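Local structure of 3-oxosteroid 1-dehydrogenase (Sterolibacterium denitrificans, 7P18) at residues 106-117 with 127-137; 243-251 with 259-267. The protein probably uses FAD to oxidise 3-oxosteroids, introducing a double bond at the delta-1 position of the steroid and passing the electrons to an acceptor. One frame throughout, in Å; residues are numbered along the deposited sequence.

Interaction 1 of 2, residues 106-117 with 127-137; sequences TLQYFPCHRYPD and PGGRTMEPMLF. With ANB (androsta-1,4-diene-3,17-dione), chain D.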
loop_
_atom_site.group_PDB
_atom_site.type_symbol
_atom_site.label_atom_id
_atom_site.label_comp_id
_atom_site.label_asym_id
_atom_site.label_seq_id
_atom_site.Cartn_x
_atom_site.Cartn_y
_atom_site.Cartn_z
ATOM N N THR A 106 0.651 -12.227 19.165
ATOM C CA THR A 106 2.023 -11.759 19.443
ATOM C C THR A 106 2.252 -10.459 18.675
ATOM O O THR A 106 2.919 -9.537 19.197
ATOM C CB THR A 106 3.067 -12.859 19.168
ATOM O OG1 THR A 106 2.731 -13.935 20.034
ATOM C CG2 THR A 106 4.478 -12.443 19.490
ATOM N N LEU A 107 1.702 -10.375 17.471
ATOM C CA LEU A 107 1.685 -9.121 16.659
ATOM C C LEU A 107 1.112 -7.975 17.518
ATOM O O LEU A 107 0.088 -8.215 18.161
ATOM C CB LEU A 107 0.821 -9.389 15.432
ATOM C CG LEU A 107 0.586 -8.223 14.490
ATOM C CD1 LEU A 107 1.906 -7.742 13.902
ATOM C CD2 LEU A 107 -0.388 -8.667 13.401
ATOM N N GLN A 108 1.762 -6.821 17.518
ATOM C CA GLN A 108 1.378 -5.609 18.284
ATOM C C GLN A 108 1.421 -4.392 17.336
ATOM O O GLN A 108 2.430 -4.214 16.626
ATOM C CB GLN A 108 2.280 -5.434 19.517
ATOM C CG GLN A 108 2.235 -6.607 20.512
ATOM C CD GLN A 108 0.914 -6.701 21.236
ATOM O OE1 GLN A 108 0.470 -5.710 21.836
ATOM N NE2 GLN A 108 0.238 -7.835 21.105
ATOM N N TYR A 109 0.357 -3.571 17.349
ATOM C CA TYR A 109 0.233 -2.278 16.637
ATOM C C TYR A 109 0.369 -1.141 17.641
ATOM O O TYR A 109 -0.207 -1.255 18.740
ATOM C CB TYR A 109 -1.085 -2.164 15.863
ATOM C CG TYR A 109 -0.952 -2.695 14.453
ATOM C CD1 TYR A 109 -1.087 -4.046 14.173
ATOM C CD2 TYR A 109 -0.589 -1.848 13.416
ATOM C CE1 TYR A 109 -0.874 -4.559 12.905
ATOM C CE2 TYR A 109 -0.413 -2.334 12.119
ATOM C CZ TYR A 109 -0.527 -3.687 11.870
ATOM O OH TYR A 109 -0.332 -4.183 10.605
ATOM N N PHE A 110 1.032 -0.070 17.234
ATOM C CA PHE A 110 1.159 1.176 18.024
ATOM C C PHE A 110 1.068 2.359 17.068
ATOM O O PHE A 110 1.298 2.209 15.857
ATOM C CB PHE A 110 2.475 1.177 18.821
ATOM C CG PHE A 110 3.717 1.189 17.966
ATOM C CD1 PHE A 110 4.199 0.021 17.388
ATOM C CD2 PHE A 110 4.391 2.358 17.719
ATOM C CE1 PHE A 110 5.337 0.036 16.593
ATOM C CE2 PHE A 110 5.506 2.383 16.899
ATOM C CZ PHE A 110 5.998 1.222 16.360
ATOM N N PRO A 111 0.752 3.574 17.551
ATOM C CA PRO A 111 0.558 4.716 16.660
ATOM C C PRO A 111 1.874 5.280 16.112
ATOM O O PRO A 111 2.880 5.267 16.824
ATOM C CB PRO A 111 -0.116 5.805 17.527
ATOM C CG PRO A 111 -0.629 5.022 18.737
ATOM C CD PRO A 111 0.415 3.921 18.948
ATOM N N CYS A 112 1.834 5.755 14.866
ATOM C CA CYS A 112 2.835 6.684 14.299
ATOM C C CYS A 112 2.456 8.114 14.711
ATOM O O CYS A 112 1.682 8.796 13.996
ATOM C CB CYS A 112 2.933 6.509 12.795
ATOM S SG CYS A 112 3.349 4.814 12.317
ATOM N N HIS A 113 2.960 8.551 15.868
ATOM C CA HIS A 113 2.471 9.744 16.600
ATOM C C HIS A 113 2.623 11.014 15.765
ATOM O O HIS A 113 1.806 11.966 15.945
ATOM C CB HIS A 113 3.186 9.881 17.966
ATOM C CG HIS A 113 2.960 8.701 18.847
ATOM N ND1 HIS A 113 1.727 8.447 19.424
ATOM C CD2 HIS A 113 3.791 7.727 19.278
ATOM C CE1 HIS A 113 1.784 7.354 20.135
ATOM N NE2 HIS A 113 3.048 6.877 20.055
ATOM N N ARG A 114 3.627 11.059 14.897
ATOM C CA ARG A 114 3.942 12.304 14.135
ATOM C C ARG A 114 3.474 12.222 12.678
ATOM O O ARG A 114 3.752 13.178 11.908
ATOM C CB ARG A 114 5.452 12.562 14.193
ATOM C CG ARG A 114 5.999 12.757 15.597
ATOM C CD ARG A 114 7.524 12.672 15.590
ATOM N NE ARG A 114 8.075 13.702 14.725
ATOM C CZ ARG A 114 9.273 13.670 14.163
ATOM N NH1 ARG A 114 10.114 12.674 14.407
ATOM N NH2 ARG A 114 9.630 14.669 13.374
ATOM N N TYR A 115 2.832 11.133 12.276
ATOM C CA TYR A 115 2.505 10.877 10.848
ATOM C C TYR A 115 1.170 11.555 10.566
ATOM O O TYR A 115 0.145 11.042 10.964
ATOM C CB TYR A 115 2.419 9.384 10.580
ATOM C CG TYR A 115 2.720 8.974 9.163
ATOM C CD1 TYR A 115 2.382 9.762 8.062
ATOM C CD2 TYR A 115 3.340 7.766 8.943
ATOM C CE1 TYR A 115 2.703 9.355 6.767
ATOM C CE2 TYR A 115 3.685 7.358 7.662
ATOM C CZ TYR A 115 3.346 8.139 6.579
ATOM O OH TYR A 115 3.730 7.654 5.356
ATOM N N PRO A 116 1.132 12.719 9.891
ATOM C CA PRO A 116 -0.117 13.441 9.695
ATOM C C PRO A 116 -1.066 12.756 8.717
ATOM O O PRO A 116 -0.604 12.065 7.808
ATOM C CB PRO A 116 0.305 14.792 9.097
ATOM C CG PRO A 116 1.794 14.825 9.330
ATOM C CD PRO A 116 2.244 13.401 9.246
ATOM N N ASP A 117 -2.372 12.947 8.947
ATOM C CA ASP A 117 -3.402 12.598 7.934
ATOM C C ASP A 117 -3.048 13.282 6.598
ATOM O O ASP A 117 -2.438 14.365 6.584
ATOM C CB ASP A 117 -4.785 12.999 8.413
ATOM C CG ASP A 117 -5.306 12.141 9.552
ATOM O OD1 ASP A 117 -4.724 11.053 9.806
ATOM O OD2 ASP A 117 -6.288 12.572 10.157
ATOM N N PRO A 127 -3.102 15.815 13.038
ATOM C CA PRO A 127 -1.689 15.998 12.708
ATOM C C PRO A 127 -0.777 14.793 12.993
ATOM O O PRO A 127 0.407 14.858 12.700
ATOM C CB PRO A 127 -1.337 17.207 13.587
ATOM C CG PRO A 127 -2.187 17.028 14.800
ATOM C CD PRO A 127 -3.510 16.509 14.280
ATOM N N GLY A 128 -1.333 13.717 13.552
ATOM C CA GLY A 128 -0.594 12.476 13.822
ATOM C C GLY A 128 -1.452 11.492 14.561
ATOM O O GLY A 128 -2.550 11.865 14.983
ATOM N N GLY A 129 -1.009 10.256 14.655
ATOM C CA GLY A 129 -1.520 9.327 15.667
ATOM C C GLY A 129 -2.638 8.430 15.163
ATOM O O GLY A 129 -2.864 7.422 15.824
ATOM N N ARG A 130 -3.345 8.756 14.061
ATOM C CA ARG A 130 -4.382 7.817 13.541
ATOM C C ARG A 130 -3.718 6.632 12.830
ATOM O O ARG A 130 -4.172 5.494 12.986
ATOM C CB ARG A 130 -5.359 8.537 12.604
ATOM C CG ARG A 130 -6.183 9.639 13.248
ATOM C CD ARG A 130 -7.233 10.143 12.274
ATOM N NE ARG A 130 -8.297 10.887 12.924
ATOM C CZ ARG A 130 -9.041 11.839 12.351
ATOM N NH1 ARG A 130 -8.834 12.240 11.099
ATOM N NH2 ARG A 130 -10.038 12.370 13.042
ATOM N N THR A 131 -2.667 6.889 12.062
ATOM C CA THR A 131 -1.809 5.847 11.454
ATOM C C THR A 131 -1.150 5.030 12.578
ATOM O O THR A 131 -0.613 5.647 13.495
ATOM C CB THR A 131 -0.768 6.460 10.521
ATOM O OG1 THR A 131 -1.406 7.105 9.417
ATOM C CG2 THR A 131 0.193 5.401 10.034
ATOM N N MET A 132 -1.206 3.711 12.460
ATOM C CA MET A 132 -0.582 2.732 13.374
ATOM C C MET A 132 0.258 1.745 12.561
ATOM O O MET A 132 -0.086 1.465 11.365
ATOM C CB MET A 132 -1.623 1.973 14.192
ATOM C CG MET A 132 -2.667 2.857 14.909
ATOM S SD MET A 132 -3.793 1.865 15.934
ATOM C CE MET A 132 -2.793 1.650 17.401
ATOM N N GLU A 133 1.310 1.223 13.195
ATOM C CA GLU A 133 2.204 0.238 12.538
ATOM C C GLU A 133 2.584 -0.875 13.511
ATOM O O GLU A 133 2.381 -0.764 14.739
ATOM C CB GLU A 133 3.416 0.968 11.991
ATOM C CG GLU A 133 4.454 1.345 13.060
ATOM C CD GLU A 133 5.799 1.676 12.446
ATOM O OE1 GLU A 133 6.196 0.977 11.434
ATOM O OE2 GLU A 133 6.406 2.672 12.919
ATOM N N PRO A 134 3.107 -1.993 12.970
ATOM C CA PRO A 134 3.518 -3.133 13.783
ATOM C C PRO A 134 4.869 -2.956 14.482
ATOM O O PRO A 134 5.776 -2.307 13.930
ATOM C CB PRO A 134 3.694 -4.285 12.794
ATOM C CG PRO A 134 3.214 -3.756 11.452
ATOM C CD PRO A 134 3.224 -2.257 11.528
ATOM N N MET A 135 4.979 -3.481 15.698
ATOM C CA MET A 135 6.297 -3.739 16.328
ATOM C C MET A 135 7.024 -4.814 15.495
ATOM O O MET A 135 6.349 -5.664 14.842
ATOM C CB MET A 135 6.099 -4.247 17.758
ATOM C CG MET A 135 5.451 -3.215 18.663
ATOM S SD MET A 135 5.478 -3.787 20.400
ATOM C CE MET A 135 7.216 -3.498 20.763
ATOM N N LEU A 136 8.352 -4.777 15.482
ATOM C CA LEU A 136 9.158 -5.875 14.865
ATOM C C LEU A 136 8.652 -7.217 15.398
ATOM O O LEU A 136 8.343 -7.343 16.604
ATOM C CB LEU A 136 10.645 -5.667 15.164
ATOM C CG LEU A 136 11.310 -4.415 14.603
ATOM C CD1 LEU A 136 12.799 -4.419 14.950
ATOM C CD2 LEU A 136 11.151 -4.298 13.098
ATOM N N PHE A 137 8.494 -8.182 14.505
ATOM C CA PHE A 137 7.975 -9.525 14.804
ATOM C C PHE A 137 9.113 -10.547 14.606
ATOM O O PHE A 137 9.905 -10.441 13.622
ATOM C CB PHE A 137 6.770 -9.837 13.912
ATOM C CG PHE A 137 6.111 -11.130 14.275
ATOM C CD1 PHE A 137 5.158 -11.173 15.261
ATOM C CD2 PHE A 137 6.486 -12.314 13.668
ATOM C CE1 PHE A 137 4.579 -12.372 15.631
ATOM C CE2 PHE A 137 5.927 -13.515 14.049
ATOM C CZ PHE A 137 4.956 -13.536 15.022
HETATM C C1 ANB D . 2.803 3.379 1.975
HETATM C C10 ANB D . 3.615 3.887 3.129
HETATM C C11 ANB D . 5.802 2.910 2.082
HETATM C C12 ANB D . 7.197 2.310 2.314
HETATM C C13 ANB D . 7.923 3.050 3.423
HETATM C C14 ANB D . 7.076 2.923 4.697
HETATM C C15 ANB D . 8.025 3.376 5.815
HETATM C C16 ANB D . 9.399 2.845 5.370
HETATM C C17 ANB D . 9.246 2.476 3.909
HETATM C C18 ANB D . 8.256 4.512 3.039
HETATM C C19 ANB D . 3.946 5.374 2.824
HETATM C C2 ANB D . 1.470 3.395 1.933
HETATM C C3 ANB D . 0.687 3.635 3.144
HETATM C C4 ANB D . 1.468 3.632 4.374
HETATM C C5 ANB D . 2.796 3.820 4.400
HETATM C C6 ANB D . 3.514 4.063 5.698
HETATM C C7 ANB D . 4.839 3.323 5.811
HETATM C C8 ANB D . 5.697 3.563 4.576
HETATM C C9 ANB D . 4.928 3.038 3.340
HETATM O O1 ANB D . -0.541 3.788 3.125
HETATM O O2 ANB D . 10.054 1.855 3.257
HETATM O O HOH W 1 4.489 -7.206 16.275
HETATM O O HOH W 2 2.525 15.236 15.353
HETATM O O HOH W 3 -2.570 10.156 11.450
HETATM O O HOH W 4 -1.484 9.403 7.768
#
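Phe110 and Glu133 face each other as a hydrogen-bonded pair in a short antiparallel ladder, where strand 109-111 pairs with 131-134, part of the strand about which a small antiparallel sheet is built beside the steroid site. Phe110 N gives its hydrogen to Glu133 O, and Glu133 N returns one to Phe110 O at 2.8 Å. With both CG atoms set between backbone N and carbonyl carbon (chi1 64° for Phe110, 77° for Glu133), the two side chains, which leave the same face of the sheet, lie side by side, Glu133 CG 3.6 Å from Phe110 CZ. Cys112 SG packs against that same CG at 3.7 Å. Beyond it the carboxylate of Glu133 is held by Thr167 OG1 and Ala166 N, Ala166 being a residue of the steroid pocket. The Met135 side chain crosses that of Phe110 at about a right angle, its CG near Phe110 CD1; Met135 N, at the edge of the ring, bonds to Gln108 O.

The other face carries Tyr109 and Pro134. They point the same way, and one face of the tyrosine ring lies against the proline, Tyr109 CE2 being 3.7 Å from Pro134 CD; the hydroxyl bonds to Gly51 O. Toward the steroid, Thr131 CG2 touches Cys112 SG and Tyr115 CD2, while Thr131 OG1 bonds to Ala539 O. Tyr115 OH pairs with Tyr467 OH and meets C19 of androsta-1,4-diene-3,17-dione at 3.4 Å.

Past the ladder, Cys112 O accepts from Tyr115 N, within a type I turn, and from Gly129 N, from opposite faces of the carbonyl plane. At the far end the extended Arg130, also paired with Asp65, crosses Asp117, whose OD2 accepts from Lys126 N. Their salt bridge is short but its hydrogen bond weak: Arg130 NH1 lies 2.7 Å from Asp117 OD2, with an N-H...O angle of only 128°.

Interaction 2 of 2, residues 243-251 with 259-267; sequences NKRVTGIVV and QLTARRGVV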
loop_
_atom_site.group_PDB
_atom_site.type_symbol
_atom_site.label_atom_id
_atom_site.label_comp_id
_atom_site.label_asym_id
_atom_site.label_seq_id
_atom_site.Cartn_x
_atom_site.Cartn_y
_atom_site.Cartn_z
ATOM N N ASN A 243 -33.093 -16.519 -6.151
ATOM C CA ASN A 243 -31.974 -15.745 -5.571
ATOM C C ASN A 243 -30.853 -16.723 -5.253
ATOM O O ASN A 243 -31.072 -17.588 -4.415
ATOM C CB ASN A 243 -32.420 -14.956 -4.346
ATOM C CG ASN A 243 -33.221 -13.723 -4.724
ATOM O OD1 ASN A 243 -34.194 -13.412 -4.059
ATOM N ND2 ASN A 243 -32.824 -13.015 -5.775
ATOM N N LYS A 244 -29.720 -16.584 -5.938
ATOM C CA LYS A 244 -28.526 -17.433 -5.744
ATOM C C LYS A 244 -27.879 -17.090 -4.397
ATOM O O LYS A 244 -27.692 -15.888 -4.059
ATOM C CB LYS A 244 -27.586 -17.258 -6.938
ATOM C CG LYS A 244 -28.142 -17.777 -8.253
ATOM C CD LYS A 244 -28.707 -19.172 -8.105
ATOM C CE LYS A 244 -29.081 -19.820 -9.418
ATOM N NZ LYS A 244 -30.392 -19.311 -9.886
ATOM N N ARG A 245 -27.551 -18.136 -3.658
ATOM C CA ARG A 245 -26.784 -18.101 -2.399
ATOM C C ARG A 245 -25.473 -18.810 -2.712
ATOM O O ARG A 245 -25.489 -19.732 -3.533
ATOM C CB ARG A 245 -27.569 -18.821 -1.290
ATOM C CG ARG A 245 -26.824 -19.029 0.017
ATOM C CD ARG A 245 -27.750 -19.566 1.090
ATOM N NE ARG A 245 -28.299 -20.846 0.675
ATOM C CZ ARG A 245 -27.988 -22.038 1.187
ATOM N NH1 ARG A 245 -27.099 -22.150 2.166
ATOM N NH2 ARG A 245 -28.581 -23.125 0.712
ATOM N N VAL A 246 -24.392 -18.396 -2.070
ATOM C CA VAL A 246 -23.058 -19.008 -2.288
ATOM C C VAL A 246 -22.869 -20.042 -1.197
ATOM O O VAL A 246 -23.014 -19.682 -0.000
ATOM C CB VAL A 246 -21.938 -17.949 -2.279
ATOM C CG1 VAL A 246 -20.584 -18.583 -2.072
ATOM C CG2 VAL A 246 -21.976 -17.148 -3.556
ATOM N N THR A 247 -22.550 -21.279 -1.591
ATOM C CA THR A 247 -22.466 -22.439 -0.663
ATOM C C THR A 247 -21.056 -23.020 -0.657
ATOM O O THR A 247 -20.801 -23.948 0.141
ATOM C CB THR A 247 -23.492 -23.505 -1.065
ATOM O OG1 THR A 247 -23.224 -23.862 -2.421
ATOM C CG2 THR A 247 -24.904 -22.980 -0.987
ATOM N N GLY A 248 -20.158 -22.489 -1.502
ATOM C CA GLY A 248 -18.784 -22.998 -1.573
ATOM C C GLY A 248 -17.995 -22.418 -2.730
ATOM O O GLY A 248 -18.461 -21.476 -3.381
ATOM N N ILE A 249 -16.833 -23.011 -2.999
ATOM C CA ILE A 249 -15.964 -22.606 -4.130
ATOM C C ILE A 249 -15.414 -23.860 -4.808
ATOM O O ILE A 249 -15.316 -24.889 -4.149
ATOM C CB ILE A 249 -14.813 -21.709 -3.640
ATOM C CG1 ILE A 249 -13.864 -22.436 -2.688
ATOM C CG2 ILE A 249 -15.376 -20.439 -3.018
ATOM C CD1 ILE A 249 -12.596 -21.671 -2.338
ATOM N N VAL A 250 -14.999 -23.702 -6.054
ATOM C CA VAL A 250 -14.076 -24.652 -6.750
ATOM C C VAL A 250 -12.666 -24.060 -6.709
ATOM O O VAL A 250 -12.500 -22.889 -7.123
ATOM C CB VAL A 250 -14.510 -24.871 -8.206
ATOM C CG1 VAL A 250 -13.618 -25.915 -8.876
ATOM C CG2 VAL A 250 -15.998 -25.234 -8.302
ATOM N N VAL A 251 -11.701 -24.853 -6.264
ATOM C CA VAL A 251 -10.254 -24.543 -6.371
ATOM C C VAL A 251 -9.564 -25.582 -7.269
ATOM O O VAL A 251 -10.171 -26.618 -7.615
ATOM C CB VAL A 251 -9.581 -24.492 -4.995
ATOM C CG1 VAL A 251 -10.213 -23.396 -4.136
ATOM C CG2 VAL A 251 -9.602 -25.858 -4.289
ATOM N N GLN A 259 -14.078 -29.402 -5.121
ATOM C CA GLN A 259 -15.290 -28.676 -4.659
ATOM C C GLN A 259 -15.199 -28.551 -3.155
ATOM O O GLN A 259 -15.033 -29.557 -2.507
ATOM C CB GLN A 259 -16.606 -29.361 -5.048
ATOM C CG GLN A 259 -16.751 -29.537 -6.549
ATOM C CD GLN A 259 -18.120 -29.131 -7.034
ATOM O OE1 GLN A 259 -19.139 -29.433 -6.409
ATOM N NE2 GLN A 259 -18.145 -28.405 -8.142
ATOM N N LEU A 260 -15.287 -27.323 -2.628
ATOM C CA LEU A 260 -15.210 -27.055 -1.178
ATOM C C LEU A 260 -16.531 -26.442 -0.727
ATOM O O LEU A 260 -17.027 -25.564 -1.420
ATOM C CB LEU A 260 -14.040 -26.097 -0.924
ATOM C CG LEU A 260 -12.652 -26.628 -1.288
ATOM C CD1 LEU A 260 -11.593 -25.579 -1.008
ATOM C CD2 LEU A 260 -12.326 -27.882 -0.492
ATOM N N THR A 261 -17.076 -26.898 0.394
ATOM C CA THR A 261 -18.366 -26.389 0.912
ATOM C C THR A 261 -18.097 -25.426 2.062
ATOM O O THR A 261 -17.302 -25.781 2.951
ATOM C CB THR A 261 -19.286 -27.548 1.337
ATOM O OG1 THR A 261 -19.574 -28.287 0.148
ATOM C CG2 THR A 261 -20.585 -27.083 1.950
ATOM N N ALA A 262 -18.779 -24.278 2.036
ATOM C CA ALA A 262 -18.792 -23.297 3.143
ATOM C C ALA A 262 -20.206 -23.266 3.717
ATOM O O ALA A 262 -21.087 -22.780 3.022
ATOM C CB ALA A 262 -18.378 -21.919 2.648
ATOM N N ARG A 263 -20.394 -23.803 4.914
ATOM C CA ARG A 263 -21.732 -23.850 5.565
ATOM C C ARG A 263 -22.249 -22.428 5.827
ATOM O O ARG A 263 -23.459 -22.216 5.692
ATOM C CB ARG A 263 -21.670 -24.578 6.903
ATOM C CG ARG A 263 -21.155 -26.004 6.809
ATOM C CD ARG A 263 -21.519 -26.781 8.050
ATOM N NE ARG A 263 -20.810 -28.052 8.136
ATOM C CZ ARG A 263 -19.635 -28.239 8.721
ATOM N NH1 ARG A 263 -18.958 -27.232 9.251
ATOM N NH2 ARG A 263 -19.115 -29.452 8.742
ATOM N N ARG A 264 -21.365 -21.499 6.212
ATOM C CA ARG A 264 -21.755 -20.175 6.774
ATOM C C ARG A 264 -21.340 -19.038 5.834
ATOM O O ARG A 264 -22.136 -18.098 5.671
ATOM C CB ARG A 264 -21.191 -20.041 8.185
ATOM C CG ARG A 264 -21.664 -21.148 9.120
ATOM C CD ARG A 264 -23.099 -20.909 9.526
ATOM N NE ARG A 264 -23.136 -19.823 10.491
ATOM C CZ ARG A 264 -22.806 -19.940 11.777
ATOM N NH1 ARG A 264 -22.416 -21.109 12.272
ATOM N NH2 ARG A 264 -22.863 -18.874 12.569
ATOM N N GLY A 265 -20.154 -19.096 5.220
ATOM C CA GLY A 265 -19.777 -17.991 4.326
ATOM C C GLY A 265 -18.456 -18.182 3.622
ATOM O O GLY A 265 -17.592 -18.906 4.122
ATOM N N VAL A 266 -18.355 -17.518 2.481
ATOM C CA VAL A 266 -17.120 -17.384 1.670
ATOM C C VAL A 266 -16.703 -15.925 1.759
ATOM O O VAL A 266 -17.527 -15.071 1.388
ATOM C CB VAL A 266 -17.368 -17.791 0.211
ATOM C CG1 VAL A 266 -16.199 -17.430 -0.696
ATOM C CG2 VAL A 266 -17.722 -19.277 0.119
ATOM N N VAL A 267 -15.466 -15.689 2.177
ATOM C CA VAL A 267 -14.892 -14.321 2.243
ATOM C C VAL A 267 -13.894 -14.175 1.093
ATOM O O VAL A 267 -12.867 -14.889 1.117
ATOM C CB VAL A 267 -14.228 -14.052 3.593
ATOM C CG1 VAL A 267 -13.667 -12.634 3.660
ATOM C CG2 VAL A 267 -15.196 -14.326 4.731
HETATM O O HOH W 5 -21.752 -20.161 2.508
#
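Ile249 and Leu260 exchange two backbone hydrogen bonds: Leu260 N reaches Ile249 O at 2.9 Å, almost in line with the carbonyl, and Ile249 N reaches Leu260 O at 3.0 Å. A third bond, Ala262 N to Thr247 O at 2.8 Å, arrives from above the carbonyl plane, 36° out of it. Just beyond, a water donates to both Val246 O and Ala262 O, bridging the strands where direct pairing has stopped. Gly248 CA comes within 3.1 Å of Leu260 O, a CA-H...O contact.

These stretches, 245-251 and 259-262, belong to the two arms, 245-253 and 256-262, of an antiparallel beta hairpin. On its other edge, Thr247 and Gly248 both face Ile237 of the neighbouring strand 233-239, forming a classic beta bulge. After Ala262 the chain turns a corner at Arg263 and Arg264 and enters the parallel sheet as strand 265-267.

That corner brings Val266 against Val246 and Ile249 of the first arm. With its CG2 anti to its carbonyl carbon, Val266 sets this methyl 3.7 Å from Val246 CG1, the two valines crossing at about a right angle; its CG1 meets Ile249 CG2. Farther along, Leu260 CD1 packs against both methyls of Val251, nearer CG2 at 3.8 Å. Ile249 and Leu260 also touch Ile11 of strand 10-13, whereas Val250 CG2 meets Gln259 NE2 on the opposite face of the hairpin.

Overall arrangement
From the N terminus, the chain first meets interaction 1, where 106-117 runs out and 127-137 comes back after nine intervening residues without helix or strand. Interaction 2 follows, closing the shorter connection between 243-251 and 259-267. The two are in series, neither nested nor crossed. Interaction 1 ties together strands of a small antiparallel sheet beside the bound steroid. Interaction 2 joins the hairpin of a four-stranded mixed sheet to the parallel sheet of the Rossmann-type FAD-binding fold. Their centres are 36 Å apart and their nearest atoms about 17 Å, yet each has a side chain about 7 Å from FAD: Thr131 in the first, Val251 in the second.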